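Local coordinates for xyloglucan-specific endo-beta-1,4-glucanase BoGH5A (PDB 3ZMR), which hydrolyses internal beta-1,4-glucosidic linkages in the backbone of xyloglucan, with retention of configuration, to release xyloglucan oligosaccharides, at residues Arg249-Thr260 with Gly296-Gln307; Asp312-Phe320 with Thr377-Ile385. One frame throughout, in Å; residues are numbered along the deposited sequence.

Contact 1: residues Arg249-Thr260 with Gly296-Gln307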
loop_
_atom_site.group_PDB
_atom_site.type_symbol
_atom_site.label_atom_id
_atom_site.label_comp_id
_atom_site.label_asym_id
_atom_site.label_seq_id
_atom_site.Cartn_x
_atom_site.Cartn_y
_atom_site.Cartn_z
ATOM N N ARG A 249 6.793 0.877 -18.389
ATOM C CA ARG A 249 5.821 1.900 -18.767
ATOM C C ARG A 249 4.849 1.444 -19.860
ATOM O O ARG A 249 3.701 1.887 -19.877
ATOM C CB ARG A 249 6.581 3.165 -19.249
ATOM C CG ARG A 249 5.644 4.331 -19.608
ATOM C CD ARG A 249 6.358 5.655 -19.695
ATOM N NE ARG A 249 7.489 5.633 -20.618
ATOM C CZ ARG A 249 8.319 6.646 -20.822
ATOM N NH1 ARG A 249 8.207 7.791 -20.147
ATOM N NH2 ARG A 249 9.310 6.485 -21.688
ATOM N N ASP A 250 5.310 0.608 -20.798
ATOM C CA ASP A 250 4.470 0.229 -21.955
ATOM C C ASP A 250 3.594 -0.989 -21.735
ATOM O O ASP A 250 2.910 -1.409 -22.650
ATOM C CB ASP A 250 5.307 0.079 -23.225
ATOM C CG ASP A 250 5.970 1.377 -23.659
ATOM O OD1 ASP A 250 5.534 2.488 -23.266
ATOM O OD2 ASP A 250 6.948 1.296 -24.431
ATOM N N TYR A 251 3.590 -1.556 -20.530
ATOM C CA TYR A 251 2.701 -2.684 -20.223
ATOM C C TYR A 251 1.270 -2.219 -19.977
ATOM O O TYR A 251 1.037 -1.102 -19.493
ATOM C CB TYR A 251 3.223 -3.515 -19.029
ATOM C CG TYR A 251 4.458 -4.342 -19.398
ATOM C CD1 TYR A 251 5.722 -3.787 -19.405
ATOM C CD2 TYR A 251 4.321 -5.635 -19.852
ATOM C CE1 TYR A 251 6.835 -4.528 -19.799
ATOM C CE2 TYR A 251 5.398 -6.395 -20.226
ATOM C CZ TYR A 251 6.658 -5.845 -20.214
ATOM O OH TYR A 251 7.707 -6.660 -20.624
ATOM N N ASP A 252 0.325 -3.078 -20.330
ATOM C CA ASP A 252 -1.076 -2.746 -20.221
ATOM C C ASP A 252 -1.588 -2.818 -18.763
ATOM O O ASP A 252 -0.797 -2.981 -17.809
ATOM C CB ASP A 252 -1.889 -3.527 -21.259
ATOM C CG ASP A 252 -2.123 -4.968 -20.937
ATOM O OD1 ASP A 252 -2.016 -5.416 -19.785
ATOM O OD2 ASP A 252 -2.529 -5.666 -21.895
ATOM N N ASP A 253 -2.898 -2.666 -18.589
ATOM C CA ASP A 253 -3.475 -2.460 -17.258
ATOM C C ASP A 253 -3.536 -3.720 -16.375
ATOM O O ASP A 253 -3.942 -3.682 -15.229
ATOM C CB ASP A 253 -4.843 -1.768 -17.319
ATOM C CG ASP A 253 -5.940 -2.621 -17.938
ATOM O OD1 ASP A 253 -5.733 -3.838 -18.183
ATOM O OD2 ASP A 253 -7.051 -2.073 -18.160
ATOM N N ARG A 254 -3.103 -4.843 -16.932
ATOM C CA ARG A 254 -2.988 -6.059 -16.157
ATOM C C ARG A 254 -1.764 -6.002 -15.241
ATOM O O ARG A 254 -1.640 -6.831 -14.344
ATOM C CB ARG A 254 -2.983 -7.300 -17.064
ATOM C CG ARG A 254 -4.301 -7.559 -17.824
ATOM C CD ARG A 254 -4.095 -8.573 -18.972
ATOM N NE ARG A 254 -2.908 -8.183 -19.746
ATOM C CZ ARG A 254 -2.089 -8.995 -20.418
ATOM N NH1 ARG A 254 -2.304 -10.303 -20.464
ATOM N NH2 ARG A 254 -1.035 -8.490 -21.051
ATOM N N LEU A 255 -0.846 -5.061 -15.475
ATOM C CA LEU A 255 0.314 -4.843 -14.605
ATOM C C LEU A 255 0.067 -3.671 -13.675
ATOM O O LEU A 255 -0.193 -2.543 -14.137
ATOM C CB LEU A 255 1.606 -4.614 -15.365
ATOM C CG LEU A 255 2.890 -4.374 -14.561
ATOM C CD1 LEU A 255 3.251 -5.592 -13.701
ATOM C CD2 LEU A 255 4.052 -4.034 -15.457
ATOM N N LEU A 256 0.118 -3.946 -12.383
ATOM C CA LEU A 256 -0.036 -2.961 -11.305
ATOM C C LEU A 256 1.269 -2.819 -10.545
ATOM O O LEU A 256 2.062 -3.783 -10.459
ATOM C CB LEU A 256 -1.150 -3.376 -10.327
ATOM C CG LEU A 256 -2.608 -3.468 -10.845
ATOM C CD1 LEU A 256 -2.893 -4.793 -11.518
ATOM C CD2 LEU A 256 -3.593 -3.262 -9.694
ATOM N N PHE A 257 1.506 -1.608 -10.032
ATOM C CA PHE A 257 2.664 -1.336 -9.184
ATOM C C PHE A 257 2.221 -1.109 -7.749
ATOM O O PHE A 257 1.230 -0.426 -7.509
ATOM C CB PHE A 257 3.451 -0.090 -9.616
ATOM C CG PHE A 257 3.939 -0.056 -11.048
ATOM C CD1 PHE A 257 4.229 -1.187 -11.809
ATOM C CD2 PHE A 257 4.200 1.189 -11.609
ATOM C CE1 PHE A 257 4.697 -1.053 -13.092
ATOM C CE2 PHE A 257 4.688 1.308 -12.883
ATOM C CZ PHE A 257 4.923 0.195 -13.637
ATOM N N ALA A 258 2.975 -1.673 -6.809
ATOM C CA ALA A 258 2.744 -1.458 -5.367
ATOM C C ALA A 258 3.989 -0.822 -4.753
ATOM O O ALA A 258 5.065 -1.392 -4.826
ATOM C CB ALA A 258 2.428 -2.770 -4.655
ATOM N N GLY A 259 3.846 0.367 -4.146
ATOM C CA GLY A 259 5.019 1.206 -3.912
ATOM C C GLY A 259 6.000 0.692 -2.852
ATOM O O GLY A 259 7.219 0.870 -2.974
ATOM N N THR A 260 5.427 0.095 -1.808
ATOM C CA THR A 260 6.167 -0.315 -0.615
ATOM C C THR A 260 5.590 -1.633 -0.095
ATOM O O THR A 260 4.602 -2.128 -0.618
ATOM C CB THR A 260 6.100 0.764 0.511
ATOM O OG1 THR A 260 4.790 0.762 1.108
ATOM C CG2 THR A 260 6.454 2.156 -0.008
ATOM N N GLY A 296 4.544 9.433 -17.213
ATOM C CA GLY A 296 3.553 9.519 -18.256
ATOM C C GLY A 296 3.303 8.237 -19.004
ATOM O O GLY A 296 3.422 7.138 -18.456
ATOM N N GLY A 297 2.948 8.340 -20.284
ATOM C CA GLY A 297 2.558 7.176 -21.065
ATOM C C GLY A 297 1.429 6.415 -20.386
ATOM O O GLY A 297 0.518 6.998 -19.777
ATOM N N ARG A 298 1.468 5.094 -20.483
ATOM C CA ARG A 298 0.445 4.268 -19.826
ATOM C C ARG A 298 0.507 4.384 -18.292
ATOM O O ARG A 298 -0.465 4.054 -17.599
ATOM C CB ARG A 298 0.604 2.822 -20.250
ATOM C CG ARG A 298 0.229 2.559 -21.707
ATOM C CD ARG A 298 0.539 1.120 -22.019
ATOM N NE ARG A 298 0.356 0.654 -23.388
ATOM C CZ ARG A 298 1.180 0.875 -24.391
ATOM N NH1 ARG A 298 2.224 1.704 -24.286
ATOM N NH2 ARG A 298 0.933 0.246 -25.553
ATOM N N ASN A 299 1.655 4.818 -17.764
ATOM C CA ASN A 299 1.802 5.014 -16.328
ATOM C C ASN A 299 0.940 6.160 -15.788
ATOM O O ASN A 299 0.708 6.275 -14.606
ATOM C CB ASN A 299 3.251 5.246 -15.930
ATOM C CG ASN A 299 4.096 3.982 -16.019
ATOM O OD1 ASN A 299 3.594 2.847 -16.049
ATOM N ND2 ASN A 299 5.380 4.177 -16.039
ATOM N N HIS A 300 0.441 7.001 -16.672
ATOM C CA HIS A 300 -0.555 8.010 -16.290
ATOM C C HIS A 300 -1.837 7.361 -15.776
ATOM O O HIS A 300 -2.449 7.860 -14.850
ATOM C CB HIS A 300 -0.861 8.902 -17.500
ATOM C CG HIS A 300 -1.846 10.002 -17.228
ATOM N ND1 HIS A 300 -1.473 11.172 -16.622
ATOM C CD2 HIS A 300 -3.182 10.098 -17.441
ATOM C CE1 HIS A 300 -2.521 11.973 -16.520
ATOM N NE2 HIS A 300 -3.572 11.343 -16.999
ATOM N N TYR A 301 -2.185 6.214 -16.365
ATOM C CA TYR A 301 -3.446 5.522 -16.132
ATOM C C TYR A 301 -3.343 4.242 -15.294
ATOM O O TYR A 301 -4.375 3.655 -14.933
ATOM C CB TYR A 301 -4.061 5.134 -17.475
ATOM C CG TYR A 301 -4.478 6.306 -18.338
ATOM C CD1 TYR A 301 -5.602 7.088 -18.008
ATOM C CD2 TYR A 301 -3.775 6.644 -19.488
ATOM C CE1 TYR A 301 -6.031 8.142 -18.802
ATOM C CE2 TYR A 301 -4.197 7.702 -20.280
ATOM C CZ TYR A 301 -5.307 8.440 -19.914
ATOM O OH TYR A 301 -5.708 9.479 -20.712
ATOM N N ARG A 302 -2.119 3.777 -15.035
ATOM C CA ARG A 302 -1.934 2.472 -14.411
ATOM C C ARG A 302 -2.569 2.449 -13.042
ATOM O O ARG A 302 -2.545 3.438 -12.305
ATOM C CB ARG A 302 -0.448 2.171 -14.329
ATOM C CG ARG A 302 -0.110 0.775 -13.863
ATOM C CD ARG A 302 1.388 0.370 -13.965
ATOM N NE ARG A 302 1.943 0.698 -15.269
ATOM C CZ ARG A 302 1.627 0.094 -16.418
ATOM N NH1 ARG A 302 0.818 -0.981 -16.476
ATOM N NH2 ARG A 302 2.096 0.586 -17.562
ATOM N N HIS A 303 -3.085 1.301 -12.661
ATOM C CA HIS A 303 -3.620 1.145 -11.309
ATOM C C HIS A 303 -2.472 0.926 -10.361
ATOM O O HIS A 303 -1.606 0.071 -10.575
ATOM C CB HIS A 303 -4.576 -0.040 -11.254
ATOM C CG HIS A 303 -5.778 0.131 -12.147
ATOM N ND1 HIS A 303 -7.034 0.483 -11.679
ATOM C CD2 HIS A 303 -5.898 -0.001 -13.488
ATOM C CE1 HIS A 303 -7.870 0.536 -12.700
ATOM N NE2 HIS A 303 -7.198 0.267 -13.806
ATOM N N LEU A 304 -2.433 1.770 -9.339
ATOM C CA LEU A 304 -1.359 1.782 -8.337
ATOM C C LEU A 304 -1.897 1.337 -6.982
ATOM O O LEU A 304 -3.043 1.601 -6.635
ATOM C CB LEU A 304 -0.719 3.170 -8.237
ATOM C CG LEU A 304 -0.198 3.790 -9.543
ATOM C CD1 LEU A 304 0.436 5.135 -9.260
ATOM C CD2 LEU A 304 0.763 2.883 -10.285
ATOM N N ILE A 305 -1.013 0.737 -6.189
ATOM C CA ILE A 305 -1.381 0.145 -4.924
ATOM C C ILE A 305 -0.489 0.751 -3.838
ATOM O O ILE A 305 0.750 0.666 -3.923
ATOM C CB ILE A 305 -1.198 -1.373 -4.926
ATOM C CG1 ILE A 305 -1.957 -2.039 -6.055
ATOM C CG2 ILE A 305 -1.592 -1.962 -3.577
ATOM C CD1 ILE A 305 -1.448 -3.419 -6.384
ATOM N N VAL A 306 -1.106 1.393 -2.844
ATOM C CA VAL A 306 -0.416 2.032 -1.754
ATOM C C VAL A 306 -0.773 1.347 -0.443
ATOM O O VAL A 306 -1.825 0.708 -0.326
ATOM C CB VAL A 306 -0.702 3.564 -1.722
ATOM C CG1 VAL A 306 -0.105 4.234 -2.960
ATOM C CG2 VAL A 306 -2.187 3.870 -1.533
ATOM N N GLN A 307 0.138 1.424 0.538
ATOM C CA GLN A 307 0.050 0.576 1.714
ATOM C C GLN A 307 -0.328 1.315 2.984
ATOM O O GLN A 307 0.078 2.470 3.211
ATOM C CB GLN A 307 1.401 -0.089 1.961
ATOM C CG GLN A 307 1.804 -1.110 0.910
ATOM C CD GLN A 307 1.996 -0.498 -0.454
ATOM O OE1 GLN A 307 2.717 0.514 -0.625
ATOM N NE2 GLN A 307 1.373 -1.102 -1.454
HETATM O O HOH W 1 3.274 3.993 -22.532
HETATM O O HOH W 2 -2.813 -1.346 -14.045
HETATM O O HOH W 3 -7.660 0.121 -16.601
#

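Contact 2: residues Asp312-Phe320 with Thr377-Ile385. With EDO (1,2-ethanediol), chain G; EDO (1,2-ethanediol), chain J.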
loop_
_atom_site.group_PDB
_atom_site.type_symbol
_atom_site.label_atom_id
_atom_site.label_comp_id
_atom_site.label_asym_id
_atom_site.label_seq_id
_atom_site.Cartn_x
_atom_site.Cartn_y
_atom_site.Cartn_z
ATOM N N ASP A 312 -1.139 -2.723 8.235
ATOM C CA ASP A 312 -2.049 -3.158 9.308
ATOM C C ASP A 312 -3.452 -2.612 9.086
ATOM O O ASP A 312 -3.632 -1.409 8.861
ATOM C CB ASP A 312 -1.528 -2.676 10.665
ATOM C CG ASP A 312 -2.417 -3.075 11.801
ATOM O OD1 ASP A 312 -2.399 -4.270 12.155
ATOM O OD2 ASP A 312 -3.175 -2.240 12.311
ATOM N N VAL A 313 -4.453 -3.488 9.191
ATOM C CA VAL A 313 -5.837 -3.102 8.969
ATOM C C VAL A 313 -6.293 -1.988 9.906
ATOM O O VAL A 313 -6.842 -0.975 9.446
ATOM C CB VAL A 313 -6.790 -4.307 9.028
ATOM C CG1 VAL A 313 -8.255 -3.834 8.962
ATOM C CG2 VAL A 313 -6.492 -5.281 7.887
ATOM N N ALA A 314 -6.109 -2.142 11.215
ATOM C CA ALA A 314 -6.617 -1.124 12.138
ATOM C C ALA A 314 -5.912 0.218 11.901
ATOM O O ALA A 314 -6.535 1.274 11.989
ATOM C CB ALA A 314 -6.501 -1.580 13.592
ATOM N N LYS A 315 -4.616 0.186 11.619
ATOM C CA LYS A 315 -3.880 1.416 11.311
ATOM C C LYS A 315 -4.322 2.062 9.990
ATOM O O LYS A 315 -4.216 3.289 9.816
ATOM C CB LYS A 315 -2.366 1.215 11.373
ATOM C CG LYS A 315 -1.837 0.956 12.787
ATOM C CD LYS A 315 -0.358 0.628 12.797
ATOM C CE LYS A 315 0.166 0.419 14.203
ATOM N NZ LYS A 315 -0.408 -0.775 14.850
ATOM N N ALA A 316 -4.767 1.238 9.041
ATOM C CA ALA A 316 -5.338 1.789 7.795
ATOM C C ALA A 316 -6.571 2.624 8.123
ATOM O O ALA A 316 -6.701 3.790 7.730
ATOM C CB ALA A 316 -5.701 0.672 6.817
ATOM N N VAL A 317 -7.495 2.012 8.848
ATOM C CA VAL A 317 -8.748 2.647 9.197
ATOM C C VAL A 317 -8.493 3.942 9.968
ATOM O O VAL A 317 -9.141 4.962 9.725
ATOM C CB VAL A 317 -9.634 1.685 10.012
ATOM C CG1 VAL A 317 -10.868 2.385 10.568
ATOM C CG2 VAL A 317 -10.065 0.493 9.153
ATOM N N ALA A 318 -7.537 3.912 10.898
ATOM C CA ALA A 318 -7.286 5.072 11.779
ATOM C C ALA A 318 -6.397 6.158 11.158
ATOM O O ALA A 318 -6.501 7.340 11.519
ATOM C CB ALA A 318 -6.686 4.595 13.109
ATOM N N HIS A 319 -5.486 5.780 10.264
ATOM C CA HIS A 319 -4.415 6.702 9.863
ATOM C C HIS A 319 -4.075 6.814 8.382
ATOM O O HIS A 319 -3.300 7.696 8.002
ATOM C CB HIS A 319 -3.115 6.346 10.606
ATOM C CG HIS A 319 -3.271 6.264 12.090
ATOM N ND1 HIS A 319 -3.416 7.381 12.874
ATOM C CD2 HIS A 319 -3.287 5.200 12.929
ATOM C CE1 HIS A 319 -3.528 7.009 14.137
ATOM N NE2 HIS A 319 -3.439 5.690 14.196
ATOM N N PHE A 320 -4.557 5.911 7.539
ATOM C CA PHE A 320 -4.200 5.966 6.120
ATOM C C PHE A 320 -4.893 7.162 5.486
ATOM O O PHE A 320 -6.099 7.372 5.711
ATOM C CB PHE A 320 -4.597 4.658 5.392
ATOM C CG PHE A 320 -4.508 4.766 3.890
ATOM C CD1 PHE A 320 -3.297 4.573 3.241
ATOM C CD2 PHE A 320 -5.629 5.058 3.124
ATOM C CE1 PHE A 320 -3.221 4.653 1.863
ATOM C CE2 PHE A 320 -5.560 5.121 1.754
ATOM C CZ PHE A 320 -4.350 4.969 1.141
ATOM N N THR A 377 -12.479 -7.472 11.970
ATOM C CA THR A 377 -11.338 -6.738 11.417
ATOM C C THR A 377 -11.462 -6.523 9.901
ATOM O O THR A 377 -11.311 -5.394 9.386
ATOM C CB THR A 377 -10.028 -7.467 11.723
ATOM O OG1 THR A 377 -9.863 -7.506 13.151
ATOM C CG2 THR A 377 -8.832 -6.769 11.019
ATOM N N LEU A 378 -11.791 -7.568 9.165
ATOM C CA LEU A 378 -11.859 -7.432 7.710
ATOM C C LEU A 378 -13.052 -6.554 7.280
ATOM O O LEU A 378 -12.935 -5.746 6.347
ATOM C CB LEU A 378 -11.861 -8.786 7.017
ATOM C CG LEU A 378 -10.540 -9.574 7.131
ATOM C CD1 LEU A 378 -10.687 -10.941 6.460
ATOM C CD2 LEU A 378 -9.365 -8.761 6.553
ATOM N N SER A 379 -14.176 -6.624 8.002
ATOM C CA SER A 379 -15.336 -5.770 7.701
ATOM C C SER A 379 -15.082 -4.290 8.001
ATOM O O SER A 379 -15.739 -3.422 7.418
ATOM C CB SER A 379 -16.592 -6.262 8.402
ATOM O OG SER A 379 -16.596 -5.985 9.761
ATOM N N SER A 380 -14.134 -3.982 8.890
ATOM C CA SER A 380 -13.786 -2.589 9.207
ATOM C C SER A 380 -13.229 -1.833 7.975
ATOM O O SER A 380 -13.254 -0.617 7.909
ATOM C CB SER A 380 -12.824 -2.496 10.420
ATOM O OG SER A 380 -11.491 -2.854 10.070
ATOM N N LEU A 381 -12.769 -2.584 6.992
ATOM C CA LEU A 381 -12.300 -2.034 5.706
ATOM C C LEU A 381 -13.412 -1.541 4.785
ATOM O O LEU A 381 -13.141 -0.929 3.748
ATOM C CB LEU A 381 -11.421 -3.054 4.980
ATOM C CG LEU A 381 -10.085 -3.345 5.703
ATOM C CD1 LEU A 381 -9.503 -4.637 5.134
ATOM C CD2 LEU A 381 -9.150 -2.163 5.510
ATOM N N ASN A 382 -14.663 -1.761 5.206
ATOM C CA ASN A 382 -15.831 -1.226 4.480
ATOM C C ASN A 382 -15.784 0.281 4.299
ATOM O O ASN A 382 -16.331 0.802 3.343
ATOM C CB ASN A 382 -17.181 -1.728 5.066
ATOM C CG ASN A 382 -17.569 -1.177 6.440
ATOM O OD1 ASN A 382 -16.869 -0.450 7.106
ATOM N ND2 ASN A 382 -18.780 -1.573 6.872
ATOM N N VAL A 383 -15.107 0.984 5.206
ATOM C CA VAL A 383 -14.963 2.444 5.079
ATOM C C VAL A 383 -14.259 2.814 3.758
ATOM O O VAL A 383 -14.611 3.797 3.110
ATOM C CB VAL A 383 -14.270 3.068 6.307
ATOM C CG1 VAL A 383 -12.828 2.623 6.448
ATOM C CG2 VAL A 383 -14.345 4.582 6.243
ATOM N N PHE A 384 -13.282 2.006 3.351
ATOM C CA PHE A 384 -12.626 2.199 2.064
ATOM C C PHE A 384 -13.505 1.800 0.895
ATOM O O PHE A 384 -13.678 2.579 -0.053
ATOM C CB PHE A 384 -11.257 1.463 2.040
ATOM C CG PHE A 384 -10.331 1.993 3.084
ATOM C CD1 PHE A 384 -9.783 3.243 2.950
ATOM C CD2 PHE A 384 -10.053 1.277 4.231
ATOM C CE1 PHE A 384 -9.000 3.799 3.944
ATOM C CE2 PHE A 384 -9.255 1.830 5.228
ATOM C CZ PHE A 384 -8.706 3.066 5.073
ATOM N N ILE A 385 -14.114 0.619 0.991
ATOM C CA ILE A 385 -14.926 0.096 -0.103
ATOM C C ILE A 385 -16.062 1.087 -0.418
ATOM O O ILE A 385 -16.335 1.398 -1.573
ATOM C CB ILE A 385 -15.475 -1.317 0.217
ATOM C CG1 ILE A 385 -14.315 -2.306 0.463
ATOM C CG2 ILE A 385 -16.431 -1.813 -0.870
ATOM C CD1 ILE A 385 -13.371 -2.454 -0.722
HETATM C C1 EDO G . -4.362 2.519 14.904
HETATM O O1 EDO G . -4.646 1.152 15.172
HETATM C C2 EDO G . -3.528 3.212 15.986
HETATM O O2 EDO G . -4.205 4.353 16.515
HETATM C C1 EDO J . 0.068 -6.079 10.255
HETATM O O1 EDO J . -1.153 -6.433 10.943
HETATM C C2 EDO J . 0.219 -6.850 8.940
HETATM O O2 EDO J . 0.440 -8.242 9.217
#

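Contact 1: residues Arg249-Thr260 with Gly296-Gln307
Arg302 lays CD over the centre of the Phe257 ring, 3.5 Å from the centroid, and carries its guanidinium into the turn Asp252-Leu255. With CG anti to the backbone N (chi1 -173°) and a bend at chi3, the flat group enters edge-on among carbonyls. NH1 and NH2 both grip Tyr251 O, NH2 at 2.8 Å; NH1 also gives a straight bond to Leu255 O (3.0 Å, 166°) and a weak one to Asp252 O. Asn299 OD1, taken side-on by NE and NH2, fixes the group's rotation. Cut back to alanine, this position would probably cost Tyr251 O both guanidinium bonds and Leu255 O the straight one, and bare a Phe257 face.

The outer side is looser. Arg298 sets a guanidinium face over Asp250 O, and the salt bridge from Asp250 OD1 to Arg298 NH1 is long (3.6 Å), with a water joining the same two atoms.

Further along, strands 255-258 and 304-307 pair in parallel, Ile305 N to Phe257 O at 2.9 Å; just past strand 255-258, Thr260 N and Thr260 OG1 both give to Gln307 OE1. In the eight-stranded barrel, strand 210-214 flanks one, strand 331-337 the other, and helix 275-293 packs on Phe257 and Leu304.

Contact 2: residues Asp312-Phe320 with Thr377-Ile385
In the helical layer around the TIM barrel of this family 5 glycoside hydrolase, helix 313-319 packs against the two short helices 371-379 and 382-386, and the contact between them is made by apolar side chains. Val313 does most of the work at one end. Its CG1, anti to the backbone N (chi1 173°), reaches across to helix 371-379, 3.6 Å from Thr377 CG2, and to the turn Ser379-Asn382, 3.8 Å from Leu381 CG, the leucine crossing it at about a right angle. The hydroxyl of Ser380 is turned back along the chain, where OG gives its proton to Thr377 O at 2.6 Å; that bond satisfies the polar group while the CG1 methyl of Val313 lies against it.

One turn on, Val317 sets CG2 3.6 Å from Ser380 O, on the more exposed flank that Val383 also borders. Beneath this, Leu381 and Phe384 reach inward to strand 391-396, and Phe384 and Phe320 share Leu333 of strand 331-337. At its start the first helix is capped by Asp312, whose OD2 accepts from Lys315 N. The Phe384 ring comes in rim first toward the helix backbone, with CZ 3.4 Å from Ala316 O near the ring plane, while its CE1 lies 3.7 Å from Phe320 CD2, the two ring planes inclined at 75°.

Overall arrangement
Following the chain from the N terminus, strand 255-258 comes first, then helix 275-293 and strand 304-307, so contact 1 closes one beta-alpha-beta crossover of the barrel. Contact 2 opens only after that: helix 313-319 follows strand 304-307 directly, strand 331-337 comes next, and the chain returns through helices 371-379 and 382-386 before strand 391-396. The two contacts are thus in series, neither nested nor crossed, with centres about 23 Å apart. Contact 1 ties neighbouring barrel strands and the loops ahead of them; contact 2 ties pieces of the outer helical layer. They meet where Val306 CG2 packs 3.6 Å from Phe320 CZ.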